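Local coordinates for protein esterase (uncultured bacterium FLS12, PDB 4RGY) that is an alkaline esterase active at low temperature, with an alpha/beta-hydrolase fold, that probably hydrolyses ester substrates through a serine nucleophile, at residues 7-12 and 16-21; 84-89 and 97-102; 115-120 and 204-209; 131-136 and 189-194; 173-176 and 180-183. All coordinates share one frame; numbering follows the deposited sequence.

Interaction 1 of 5, residues 7-12 and 16-21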
# COMPACT_ATOMS: atom_id res chain seq x y z
N CYS A 7 6.13 -4.36 -0.90
CA CYS A 7 7.13 -4.79 0.07
C CYS A 7 7.97 -3.62 0.51
O CYS A 7 8.65 -3.00 -0.31
CB CYS A 7 8.06 -5.82 -0.58
SG CYS A 7 7.25 -7.11 -1.58
N ASP A 8 7.95 -3.33 1.81
CA ASP A 8 8.78 -2.29 2.38
C ASP A 8 9.84 -2.96 3.24
O ASP A 8 9.54 -3.52 4.30
CB ASP A 8 7.93 -1.33 3.21
CG ASP A 8 6.86 -0.67 2.39
OD1 ASP A 8 7.17 -0.24 1.26
OD2 ASP A 8 5.70 -0.59 2.85
N PHE A 9 11.09 -2.89 2.78
CA PHE A 9 12.17 -3.67 3.36
C PHE A 9 13.42 -2.82 3.48
O PHE A 9 13.48 -1.71 2.96
CB PHE A 9 12.47 -4.90 2.48
CG PHE A 9 12.97 -4.53 1.11
CD1 PHE A 9 12.08 -4.25 0.08
CD2 PHE A 9 14.33 -4.46 0.84
CE1 PHE A 9 12.54 -3.89 -1.18
CE2 PHE A 9 14.80 -4.11 -0.42
CZ PHE A 9 13.90 -3.82 -1.43
N PHE A 10 14.44 -3.34 4.16
CA PHE A 10 15.67 -2.60 4.34
C PHE A 10 16.77 -3.11 3.43
O PHE A 10 17.02 -4.32 3.37
CB PHE A 10 16.14 -2.66 5.80
CG PHE A 10 17.29 -1.73 6.09
CD1 PHE A 10 17.04 -0.38 6.32
CD2 PHE A 10 18.60 -2.18 6.13
CE1 PHE A 10 18.08 0.49 6.58
CE2 PHE A 10 19.64 -1.31 6.39
CZ PHE A 10 19.38 0.03 6.62
N SER A 11 17.43 -2.19 2.73
CA SER A 11 18.61 -2.54 1.95
C SER A 11 19.88 -2.21 2.72
O SER A 11 20.16 -1.04 3.00
CB SER A 11 18.62 -1.82 0.60
OG SER A 11 19.90 -1.97 0.00
N ASP A 12 20.64 -3.24 3.06
CA ASP A 12 21.93 -3.08 3.70
C ASP A 12 22.95 -2.43 2.76
O ASP A 12 23.77 -1.61 3.18
CB ASP A 12 22.45 -4.44 4.18
CG ASP A 12 21.77 -4.89 5.46
OD1 ASP A 12 21.87 -4.16 6.47
OD2 ASP A 12 21.13 -5.97 5.46
N LEU A 16 19.33 1.85 3.38
CA LEU A 16 18.08 2.58 3.17
C LEU A 16 16.86 1.68 3.16
O LEU A 16 16.86 0.62 2.49
CB LEU A 16 18.16 3.35 1.85
CG LEU A 16 16.99 4.26 1.46
CD1 LEU A 16 16.81 5.38 2.45
CD2 LEU A 16 17.22 4.83 0.06
N SER A 17 15.82 2.12 3.85
CA SER A 17 14.50 1.51 3.78
C SER A 17 13.90 1.87 2.44
O SER A 17 13.86 3.06 2.06
CB SER A 17 13.60 2.05 4.89
OG SER A 17 14.03 1.60 6.16
N THR A 18 13.44 0.87 1.70
CA THR A 18 12.94 1.12 0.36
C THR A 18 11.81 0.13 0.06
O THR A 18 11.32 -0.55 0.96
CB THR A 18 14.12 1.07 -0.65
OG1 THR A 18 13.68 1.47 -1.95
CG2 THR A 18 14.73 -0.32 -0.68
N SER A 19 11.37 0.09 -1.19
CA SER A 19 10.19 -0.68 -1.54
C SER A 19 10.34 -1.39 -2.87
O SER A 19 11.11 -0.95 -3.72
CB SER A 19 8.97 0.25 -1.63
OG SER A 19 8.76 0.90 -0.40
N MET A 20 9.61 -2.48 -3.04
CA MET A 20 9.46 -3.10 -4.36
C MET A 20 8.05 -3.66 -4.49
O MET A 20 7.35 -3.87 -3.49
CB MET A 20 10.48 -4.23 -4.55
CG MET A 20 10.29 -5.41 -3.63
SD MET A 20 11.52 -6.67 -4.01
CE MET A 20 11.40 -7.69 -2.54
N THR A 21 7.63 -3.90 -5.73
CA THR A 21 6.35 -4.55 -6.00
C THR A 21 6.65 -5.93 -6.57
O THR A 21 7.49 -6.05 -7.45
CB THR A 21 5.56 -3.76 -7.04
OG1 THR A 21 5.39 -2.42 -6.57
CG2 THR A 21 4.21 -4.40 -7.30

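Interaction 2 of 5, residues 84-89 and 97-102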
# COMPACT_ATOMS: atom_id res chain seq x y z
N SER A 84 19.52 6.52 -10.60
CA SER A 84 20.89 6.01 -10.49
C SER A 84 21.46 5.36 -11.74
O SER A 84 22.64 5.05 -11.78
CB SER A 84 20.92 4.95 -9.40
OG SER A 84 20.17 3.82 -9.80
N PHE A 85 20.63 5.14 -12.75
CA PHE A 85 21.07 4.37 -13.91
C PHE A 85 21.67 3.01 -13.52
O PHE A 85 22.55 2.50 -14.20
CB PHE A 85 22.05 5.20 -14.79
CG PHE A 85 21.38 5.84 -15.95
CD1 PHE A 85 20.69 7.04 -15.80
CD2 PHE A 85 21.39 5.23 -17.20
CE1 PHE A 85 20.04 7.62 -16.87
CE2 PHE A 85 20.74 5.81 -18.28
CZ PHE A 85 20.08 7.01 -18.12
N TYR A 86 21.16 2.40 -12.44
CA TYR A 86 21.59 1.04 -12.08
C TYR A 86 23.11 0.98 -11.92
O TYR A 86 23.76 0.01 -12.30
CB TYR A 86 21.06 0.03 -13.14
CG TYR A 86 19.55 0.10 -13.20
CD1 TYR A 86 18.76 -0.67 -12.36
CD2 TYR A 86 18.91 0.98 -14.07
CE1 TYR A 86 17.38 -0.58 -12.38
CE2 TYR A 86 17.52 1.07 -14.11
CZ TYR A 86 16.77 0.29 -13.26
OH TYR A 86 15.40 0.38 -13.24
N THR A 87 23.66 2.03 -11.31
CA THR A 87 25.10 2.21 -11.20
C THR A 87 25.54 2.37 -9.73
O THR A 87 24.81 2.97 -8.93
CB THR A 87 25.53 3.45 -12.01
OG1 THR A 87 25.15 3.26 -13.38
CG2 THR A 87 27.04 3.69 -11.95
N ASP A 88 26.69 1.81 -9.38
CA ASP A 88 27.32 2.16 -8.11
C ASP A 88 27.88 3.56 -8.30
O ASP A 88 28.93 3.77 -8.90
CB ASP A 88 28.41 1.15 -7.73
CG ASP A 88 27.84 -0.14 -7.17
OD1 ASP A 88 26.63 -0.18 -6.84
OD2 ASP A 88 28.60 -1.12 -7.03
N MET A 89 27.13 4.53 -7.79
CA MET A 89 27.36 5.93 -8.12
C MET A 89 28.68 6.46 -7.60
O MET A 89 29.11 6.12 -6.49
CB MET A 89 26.21 6.77 -7.58
CG MET A 89 24.87 6.44 -8.25
SD MET A 89 23.48 7.35 -7.55
CE MET A 89 23.86 9.00 -8.10
N THR A 97 25.41 -2.68 -7.08
CA THR A 97 25.57 -3.80 -6.16
C THR A 97 24.19 -4.20 -5.60
O THR A 97 23.90 -5.38 -5.41
CB THR A 97 26.58 -3.48 -5.05
OG1 THR A 97 27.87 -3.30 -5.66
CG2 THR A 97 26.68 -4.61 -4.03
N PHE A 98 23.34 -3.20 -5.38
CA PHE A 98 21.97 -3.48 -4.95
C PHE A 98 21.22 -4.30 -6.00
O PHE A 98 20.68 -5.38 -5.70
CB PHE A 98 21.24 -2.16 -4.69
CG PHE A 98 19.77 -2.32 -4.43
CD1 PHE A 98 19.31 -2.96 -3.28
CD2 PHE A 98 18.84 -1.83 -5.34
CE1 PHE A 98 17.95 -3.10 -3.03
CE2 PHE A 98 17.47 -1.96 -5.10
CZ PHE A 98 17.03 -2.60 -3.94
N ILE A 99 21.16 -3.81 -7.24
CA ILE A 99 20.33 -4.48 -8.23
C ILE A 99 20.89 -5.85 -8.65
O ILE A 99 20.13 -6.78 -8.95
CB ILE A 99 20.04 -3.59 -9.47
CG1 ILE A 99 18.83 -4.10 -10.24
CG2 ILE A 99 21.27 -3.47 -10.38
CD1 ILE A 99 17.51 -3.96 -9.50
N SER A 100 22.22 -5.99 -8.65
CA SER A 100 22.84 -7.20 -9.18
C SER A 100 23.09 -8.27 -8.12
O SER A 100 23.26 -9.45 -8.46
CB SER A 100 24.15 -6.87 -9.89
OG SER A 100 25.13 -6.41 -8.97
N GLU A 101 23.11 -7.88 -6.85
CA GLU A 101 23.44 -8.81 -5.77
C GLU A 101 22.36 -8.88 -4.70
O GLU A 101 21.73 -9.92 -4.50
CB GLU A 101 24.79 -8.45 -5.14
CG GLU A 101 25.97 -8.37 -6.11
CD GLU A 101 26.42 -9.73 -6.61
OE1 GLU A 101 26.05 -10.75 -5.99
OE2 GLU A 101 27.14 -9.78 -7.64
N GLU A 102 22.15 -7.78 -3.99
CA GLU A 102 21.27 -7.80 -2.83
C GLU A 102 19.80 -7.99 -3.16
O GLU A 102 19.10 -8.77 -2.51
CB GLU A 102 21.44 -6.55 -1.98
CG GLU A 102 20.80 -6.70 -0.61
CD GLU A 102 20.77 -5.42 0.18
OE1 GLU A 102 20.67 -4.34 -0.42
OE2 GLU A 102 20.83 -5.51 1.43

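Interaction 3 of 5, residues 115-120 and 204-209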
# COMPACT_ATOMS: atom_id res chain seq x y z
N THR A 115 16.27 -19.71 -8.58
CA THR A 115 17.61 -19.15 -8.58
C THR A 115 18.34 -19.49 -9.87
O THR A 115 19.24 -18.77 -10.30
CB THR A 115 18.42 -19.69 -7.38
OG1 THR A 115 18.34 -21.12 -7.35
CG2 THR A 115 17.86 -19.15 -6.09
N ALA A 116 17.95 -20.60 -10.49
CA ALA A 116 18.63 -21.11 -11.68
C ALA A 116 18.65 -20.10 -12.82
O ALA A 116 17.66 -19.41 -13.07
CB ALA A 116 17.97 -22.40 -12.14
N ARG A 117 19.78 -20.04 -13.52
CA ARG A 117 19.94 -19.18 -14.68
C ARG A 117 18.80 -19.35 -15.69
O ARG A 117 18.23 -18.37 -16.18
CB ARG A 117 21.28 -19.46 -15.36
CG ARG A 117 21.46 -18.73 -16.68
CD ARG A 117 22.73 -19.16 -17.38
NE ARG A 117 23.08 -18.23 -18.45
CZ ARG A 117 22.69 -18.36 -19.71
NH1 ARG A 117 21.93 -19.38 -20.08
NH2 ARG A 117 23.06 -17.46 -20.61
N GLU A 118 18.44 -20.61 -15.97
CA GLU A 118 17.43 -20.89 -16.99
C GLU A 118 16.05 -20.33 -16.63
O GLU A 118 15.21 -20.14 -17.51
CB GLU A 118 17.36 -22.39 -17.31
CG GLU A 118 16.72 -23.26 -16.24
CD GLU A 118 16.39 -24.66 -16.76
OE1 GLU A 118 16.63 -24.93 -17.96
OE2 GLU A 118 15.88 -25.49 -15.97
N ASP A 119 15.85 -20.03 -15.35
CA ASP A 119 14.57 -19.53 -14.87
C ASP A 119 14.63 -18.06 -14.45
O ASP A 119 13.78 -17.59 -13.69
CB ASP A 119 14.08 -20.37 -13.70
CG ASP A 119 13.80 -21.81 -14.09
OD1 ASP A 119 13.29 -22.05 -15.20
OD2 ASP A 119 14.09 -22.71 -13.27
N THR A 120 15.64 -17.34 -14.92
CA THR A 120 15.86 -15.95 -14.50
C THR A 120 15.96 -15.01 -15.70
O THR A 120 16.78 -15.23 -16.59
CB THR A 120 17.12 -15.82 -13.63
OG1 THR A 120 17.03 -16.70 -12.50
CG2 THR A 120 17.30 -14.40 -13.14
N PRO A 204 28.23 -18.87 -21.58
CA PRO A 204 26.80 -18.73 -21.86
C PRO A 204 26.49 -17.31 -22.31
O PRO A 204 27.08 -16.37 -21.81
CB PRO A 204 26.17 -18.98 -20.49
CG PRO A 204 27.19 -18.46 -19.52
CD PRO A 204 28.53 -18.79 -20.14
N VAL A 205 25.60 -17.17 -23.29
CA VAL A 205 25.13 -15.85 -23.69
C VAL A 205 23.61 -15.84 -23.58
O VAL A 205 22.95 -16.74 -24.08
CB VAL A 205 25.59 -15.48 -25.11
CG1 VAL A 205 24.94 -14.18 -25.57
CG2 VAL A 205 27.11 -15.35 -25.15
N PRO A 206 23.06 -14.84 -22.90
CA PRO A 206 21.61 -14.82 -22.72
C PRO A 206 20.91 -14.55 -24.05
O PRO A 206 21.55 -14.02 -24.97
CB PRO A 206 21.39 -13.62 -21.78
CG PRO A 206 22.73 -13.36 -21.15
CD PRO A 206 23.73 -13.72 -22.20
N LYS A 207 19.64 -14.91 -24.15
CA LYS A 207 18.81 -14.42 -25.24
C LYS A 207 18.72 -12.91 -25.06
O LYS A 207 18.58 -12.43 -23.93
CB LYS A 207 17.42 -15.05 -25.14
CG LYS A 207 16.77 -15.34 -26.49
CD LYS A 207 15.37 -15.92 -26.32
CE LYS A 207 14.77 -16.24 -27.68
NZ LYS A 207 13.37 -16.73 -27.56
N LEU A 208 18.85 -12.15 -26.15
CA LEU A 208 18.92 -10.69 -26.06
C LEU A 208 17.89 -10.03 -26.94
O LEU A 208 17.71 -10.41 -28.09
CB LEU A 208 20.33 -10.20 -26.43
CG LEU A 208 21.42 -10.68 -25.48
CD1 LEU A 208 22.80 -10.53 -26.11
CD2 LEU A 208 21.38 -9.95 -24.14
N TYR A 209 17.20 -9.02 -26.39
CA TYR A 209 16.12 -8.35 -27.08
C TYR A 209 16.32 -6.85 -26.99
O TYR A 209 16.68 -6.32 -25.93
CB TYR A 209 14.76 -8.75 -26.46
CG TYR A 209 13.55 -8.06 -27.05
CD1 TYR A 209 13.21 -6.76 -26.68
CD2 TYR A 209 12.72 -8.71 -27.97
CE1 TYR A 209 12.11 -6.12 -27.22
CE2 TYR A 209 11.60 -8.08 -28.51
CZ TYR A 209 11.31 -6.78 -28.13
OH TYR A 209 10.21 -6.13 -28.66
O HOH W 1 21.44 -19.03 -23.18

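Interaction 4 of 5, residues 131-136 and 189-194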
# COMPACT_ATOMS: atom_id res chain seq x y z
N GLY A 131 19.90 -0.90 -17.80
CA GLY A 131 20.16 -1.75 -16.65
C GLY A 131 20.01 -3.24 -16.96
O GLY A 131 20.82 -4.04 -16.49
N ALA A 132 18.99 -3.60 -17.73
CA ALA A 132 18.76 -5.00 -18.09
C ALA A 132 19.90 -5.56 -18.93
O ALA A 132 20.39 -6.66 -18.68
CB ALA A 132 17.44 -5.15 -18.83
N LEU A 133 20.32 -4.81 -19.95
CA LEU A 133 21.41 -5.28 -20.80
C LEU A 133 22.75 -5.27 -20.06
O LEU A 133 23.59 -6.14 -20.30
CB LEU A 133 21.49 -4.48 -22.10
CG LEU A 133 20.29 -4.61 -23.03
CD1 LEU A 133 20.55 -3.87 -24.31
CD2 LEU A 133 19.99 -6.08 -23.31
N LYS A 134 22.94 -4.32 -19.15
CA LYS A 134 24.12 -4.34 -18.29
C LYS A 134 24.17 -5.61 -17.44
O LYS A 134 25.20 -6.28 -17.35
CB LYS A 134 24.18 -3.09 -17.43
CG LYS A 134 25.44 -2.97 -16.58
CD LYS A 134 25.38 -1.74 -15.69
CE LYS A 134 26.52 -1.69 -14.69
NZ LYS A 134 26.35 -0.58 -13.69
N LEU A 135 23.04 -5.95 -16.82
CA LEU A 135 22.94 -7.19 -16.05
C LEU A 135 23.22 -8.41 -16.92
O LEU A 135 24.01 -9.28 -16.54
CB LEU A 135 21.57 -7.31 -15.40
CG LEU A 135 21.42 -6.44 -14.14
CD1 LEU A 135 19.94 -6.30 -13.80
CD2 LEU A 135 22.18 -7.02 -12.95
N GLY A 136 22.60 -8.47 -18.10
CA GLY A 136 22.74 -9.63 -18.96
C GLY A 136 24.16 -9.80 -19.47
O GLY A 136 24.63 -10.93 -19.63
N HIS A 189 30.80 0.40 -17.77
CA HIS A 189 29.48 1.03 -17.85
C HIS A 189 28.96 1.05 -19.29
O HIS A 189 27.78 1.25 -19.53
CB HIS A 189 29.51 2.49 -17.38
CG HIS A 189 30.14 2.71 -16.04
ND1 HIS A 189 29.44 2.57 -14.87
CD2 HIS A 189 31.38 3.11 -15.70
CE1 HIS A 189 30.23 2.85 -13.85
NE2 HIS A 189 31.41 3.20 -14.33
N ASP A 190 29.88 0.90 -20.23
CA ASP A 190 29.60 1.11 -21.65
C ASP A 190 29.09 -0.16 -22.30
O ASP A 190 29.86 -1.12 -22.49
CB ASP A 190 30.90 1.59 -22.29
CG ASP A 190 30.79 1.83 -23.79
OD1 ASP A 190 29.71 1.69 -24.38
OD2 ASP A 190 31.85 2.22 -24.36
N LEU A 191 27.80 -0.19 -22.62
CA LEU A 191 27.20 -1.39 -23.24
C LEU A 191 27.88 -1.78 -24.55
O LEU A 191 27.88 -2.96 -24.91
CB LEU A 191 25.70 -1.21 -23.49
CG LEU A 191 24.81 -0.94 -22.28
CD1 LEU A 191 23.38 -0.91 -22.77
CD2 LEU A 191 25.00 -2.01 -21.23
N PHE A 192 28.43 -0.80 -25.26
CA PHE A 192 29.12 -1.10 -26.51
C PHE A 192 30.36 -1.96 -26.24
O PHE A 192 30.61 -2.93 -26.96
CB PHE A 192 29.49 0.19 -27.26
CG PHE A 192 28.32 0.90 -27.86
CD1 PHE A 192 27.36 1.52 -27.06
CD2 PHE A 192 28.16 0.96 -29.24
CE1 PHE A 192 26.27 2.17 -27.61
CE2 PHE A 192 27.09 1.62 -29.81
CZ PHE A 192 26.14 2.23 -29.00
N ALA A 193 31.09 -1.63 -25.19
CA ALA A 193 32.25 -2.41 -24.78
C ALA A 193 31.83 -3.78 -24.25
O ALA A 193 32.47 -4.80 -24.56
CB ALA A 193 33.06 -1.66 -23.71
N LEU A 194 30.77 -3.82 -23.45
CA LEU A 194 30.28 -5.09 -22.93
C LEU A 194 29.87 -6.02 -24.07
O LEU A 194 30.12 -7.23 -24.00
CB LEU A 194 29.13 -4.87 -21.95
CG LEU A 194 29.48 -4.05 -20.68
CD1 LEU A 194 28.25 -3.92 -19.81
CD2 LEU A 194 30.63 -4.66 -19.89
O HOH W 2 26.67 1.81 -15.01

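Interaction 5 of 5, residues 173-176 and 180-183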
# COMPACT_ATOMS: atom_id res chain seq x y z
N GLU A 173 24.44 15.67 -12.84
CA GLU A 173 23.85 14.40 -12.42
C GLU A 173 24.59 13.22 -13.04
O GLU A 173 24.85 12.22 -12.38
CB GLU A 173 22.36 14.34 -12.74
CG GLU A 173 21.72 13.00 -12.35
CD GLU A 173 20.20 13.02 -12.45
OE1 GLU A 173 19.68 13.42 -13.51
OE2 GLU A 173 19.54 12.62 -11.47
N GLN A 174 24.94 13.34 -14.32
CA GLN A 174 25.70 12.29 -14.98
C GLN A 174 27.05 12.09 -14.28
O GLN A 174 27.52 10.96 -14.13
CB GLN A 174 25.87 12.59 -16.47
CG GLN A 174 24.55 12.54 -17.25
CD GLN A 174 23.89 11.18 -17.19
OE1 GLN A 174 22.78 11.02 -16.66
NE2 GLN A 174 24.57 10.17 -17.73
N ARG A 175 27.67 13.19 -13.84
CA ARG A 175 28.91 13.09 -13.08
C ARG A 175 28.70 12.43 -11.72
O ARG A 175 29.53 11.64 -11.28
CB ARG A 175 29.57 14.46 -12.92
CG ARG A 175 30.06 15.02 -14.25
CD ARG A 175 31.00 16.20 -14.06
NE ARG A 175 31.60 16.58 -15.33
CZ ARG A 175 31.37 17.73 -15.96
NH1 ARG A 175 30.57 18.63 -15.43
NH2 ARG A 175 31.97 17.98 -17.12
N ASN A 176 27.58 12.71 -11.07
CA ASN A 176 27.26 12.03 -9.81
C ASN A 176 27.11 10.53 -10.02
O ASN A 176 27.53 9.73 -9.18
CB ASN A 176 25.97 12.58 -9.20
CG ASN A 176 26.09 14.03 -8.78
OD1 ASN A 176 27.19 14.55 -8.61
ND2 ASN A 176 24.95 14.68 -8.62
N ASP A 180 34.02 10.52 -13.74
CA ASP A 180 34.70 11.15 -14.86
C ASP A 180 34.04 10.72 -16.17
O ASP A 180 34.24 9.59 -16.62
CB ASP A 180 36.17 10.75 -14.86
CG ASP A 180 36.98 11.44 -15.94
OD1 ASP A 180 36.41 12.16 -16.79
OD2 ASP A 180 38.21 11.25 -15.94
N LEU A 181 33.28 11.62 -16.78
CA LEU A 181 32.54 11.29 -18.00
C LEU A 181 33.47 10.90 -19.16
O LEU A 181 33.11 10.08 -20.00
CB LEU A 181 31.61 12.43 -18.41
CG LEU A 181 30.57 12.84 -17.36
CD1 LEU A 181 29.63 13.91 -17.91
CD2 LEU A 181 29.78 11.64 -16.84
N ALA A 182 34.66 11.49 -19.19
CA ALA A 182 35.60 11.23 -20.28
C ALA A 182 36.13 9.79 -20.25
O ALA A 182 36.62 9.29 -21.27
CB ALA A 182 36.75 12.23 -20.23
N ALA A 183 36.03 9.13 -19.10
CA ALA A 183 36.50 7.76 -18.95
C ALA A 183 35.43 6.71 -19.28
O ALA A 183 35.69 5.51 -19.21
CB ALA A 183 37.05 7.54 -17.55
O HOH W 3 33.35 14.88 -16.25

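Interaction 1 of 5, residues 7-12 and 16-21
Phe9 and Thr18 face each other as a hydrogen-bonded antiparallel pair, Phe9 N reaching Thr18 O at 3.0 Å and Thr18 N reaching Phe9 O at 2.9 Å, the latter bond nearly straight at 173°. Their side chains lie side by side and point the same way. The Thr18 methyl CG2 makes an off-centre CH-pi contact, 4.1 Å from the Phe9 ring centroid. Farther along the strand, Met20 crosses Phe9 at about a right angle: its CG touches Phe9 CE1 at 3.7 Å, and its SD stands obliquely 5.0 Å from the ring centroid, a Met-aromatic contact. Phe9 (chi1 64°) and Met20 (chi1 66°) both hold CG between the backbone N and the carbonyl carbon, which brings ring and thioether chain together on the face they share with Cys7, Ser11, Leu16 and Thr18.

The other face is more polar. Ser19 OG donates to Asp8 OD1 at 2.6 Å, nearly in line with the C-O bond of the carboxylate. Phe10 is met at its edge by Ser17 OG, 3.6 Å from Phe10 CD1, while Leu16 O lies over one face of the ring.

Outside the hairpin, Leu106 and Phe110 of helix 95-110 pack on Phe9, and Glu102 binds Ser11 OG. Cys7 and Asp8 pair with a strand of the third subunit, extending the sheet across the interface. The hairpin thus presents two chemically different faces: a largely apolar one, with Phe9 and the sulfurs of Cys7 and Met20, packed against helix 95-110, and one where a serine hydroxyl binds one oxygen of the Asp8 carboxylate close to neighbouring subunits.

Interaction 2 of 5, residues 84-89 and 97-102
The ring of Tyr86 meets Ile99 at its edge: Ile99 CG1 lies near the ring plane, 4.0 Å from Tyr86 CD1, so the aliphatic branch abuts the rim. Ile99 directs its side chain at the loop, with CG1 anti to the backbone N (chi1 -161°), and this torsion carries the ethyl branch to the tyrosine. The hydroxyl of Tyr86 is bound by His50 O.

The second flat group is the carboxylate of Asp88, whose two oxygens take different donors from one residue. Thr97 OG1 donates to Asp88 OD2 at 2.7 Å, on the syn lone pair of OD2, the side of the other oxygen. Thr97 N approaches Asp88 OD1 at 2.8 Å with an N-H...O angle of 169°, although the position of OD1 is less certain. A threonine near the start of the helix is therefore held by its hydroxyl and, less surely, by its backbone N.

Within the loop, Ser84 OG accepts from Tyr86 N at 3.2 Å, an ST turn, and Thr87 OG1 donates to Phe85 O at 2.8 Å, bracing the turn that carries Tyr86. The contact fastens the loop that follows strand 75-79 to the first turns of helix 95-110. Tyr86 also packs on Met127 of helix 127-138, beside the probable nucleophile elbow, while Phe85 and Thr87 lean on Ile177 of helix 170-178.

Interaction 3 of 5, residues 115-120 and 204-209
The backbones stay well apart, the nearest CA atoms being those of Arg117 and Pro206 at 9.3 Å, so the gap between the 3-10 turn at 117-118 and the run into strand 207-209 is spanned by a single long side chain and a water. Arg117 touches Pro204 with one face of its guanidinium: Pro204 CB stands 3.3 Å above the plane, offset toward the rim. At the edge of the same group, Arg117 NH2 comes to 3.4 Å from Val205 C. The reach follows from an extended chain, CG anti to the backbone N at chi1 173° and the next two torsions also near 180°.

A water bridges the segments. It accepts from Arg117 NH1 at 3.2 Å, in the guanidinium plane, and donates to Val205 O at 2.9 Å. The turn bearing the arginine is closed by Ala116 O, which Asp119 N and Thr120 OG1 reach from opposite faces of its plane, the hydroxyl at 2.8 Å.

Arg117 NE is held by Pro140 O, in the loop after helix 127-138. With a carbonyl on NE and a water at NH1, the guanidinium is restrained in its rotation, and its link to 204-206 rests on proline packing and solvent rather than a direct charge pair.

Interaction 4 of 5, residues 131-136 and 189-194
Leu191 makes the closest approach to helix 127-138, through both methyls. With CG anti to the carbonyl carbon (chi1 -60°) and chi2 extended, it splays its branches over two consecutive residues: Leu191 CD1 lies 4.1 Å from Leu133 CB, and CD2 lies 3.7 Å from Lys134 N and 4.0 Å from Lys134 CB. The fork thus rests on the helix backbone as well as on side chains. One turn later, Leu194 CD1 touches the aliphatic part of Lys134 at CG, 4.4 Å away.

Lys134 is fully extended, with CG anti to the backbone N (chi1 -175°) and each later torsion within 10° of 180°. This shape takes Lys134 NZ past the leucines to a water at 2.7 Å, which also lies 2.9 Å from His189 ND1 in the imidazole plane. Tyr86 O is a second partner of NZ, so the amine end of this buried lysine has both a carbonyl and a water as acceptors.

Asp190 is the N-cap of helix 191-200, its OD1 accepting from Phe192 N at 2.9 Å from above the carboxylate plane. Phe225 of helix 219-232 packs on both Leu133 and Leu191. This mainly apolar meeting of helices belongs to the alpha/beta-hydrolase fold, where helix 127-138 follows the probable nucleophile elbow.

Interaction 5 of 5, residues 173-176 and 180-183
Leu181 folds back on Gln174 and Arg175, just beyond the end of helix 170-178, where the chain makes an Asx turn at Asp180 and enters the short 3-10 segment 181-183.

The contact between the segments is mainly van der Waals. Leu181 aims its side chain at the helix, with CG anti to the carbonyl carbon (chi1 -58°), and its two methyls divide the work. Leu181 CD2 reaches the backbone of the helix, 3.6 Å from Gln174 O, and also meets Gln174 CB at 4.0 Å. On the other branch, Leu181 CD1 lies 3.8 Å from Arg175 CG, and Leu181 CG is equally near that methylene. The side chains cross at about a right angle, with the leucine against the aliphatic stem of Arg175, while CD1 stands obliquely to the guanidinium. The Gln174 chain bends at chi2 (-61°), which turns its amide away from the leucine and leaves CB as the touching atom.

Hydrogen bonds hold the turn itself. Asp180 OD1 accepts from Ala182 N at 3.0 Å from above the carboxylate plane, and Asp180 O takes Ala183 N at 3.1 Å. The carboxylate and Arg175 carry opposite charges, but the nearest of their charged atoms are too far apart for a salt bridge.

Near this contact the helix has other ties: Glu173 forms a salt bridge with Arg83, and Asn176 OD1 is bound by His91 of the second subunit. A water completes the junction. It accepts from Arg175 NE at 2.6 Å in the guanidinium plane, and more weakly from Leu181 N at 3.3 Å.

From the N terminus, interaction 1 closes the hairpin of strands 2-11 and 16-25 at one edge of this chain's sheet. Interaction 2 follows in series, closing the loop that leads into helix 95-110; the two meet where Glu102 binds Ser11 and the backbone of Asp12. Interaction 3 spans the longest run of chain, from the turn before strand 120-125 to strand 207-213, and encloses interaction 4, which in turn encloses the short closure of interaction 5. None cross. Interactions 2 and 4 join through Lys134 and the carbonyl of Tyr86, 3 and 4 through Pro206 against Gly136, and 2 and 5 through Met89 against Asn176.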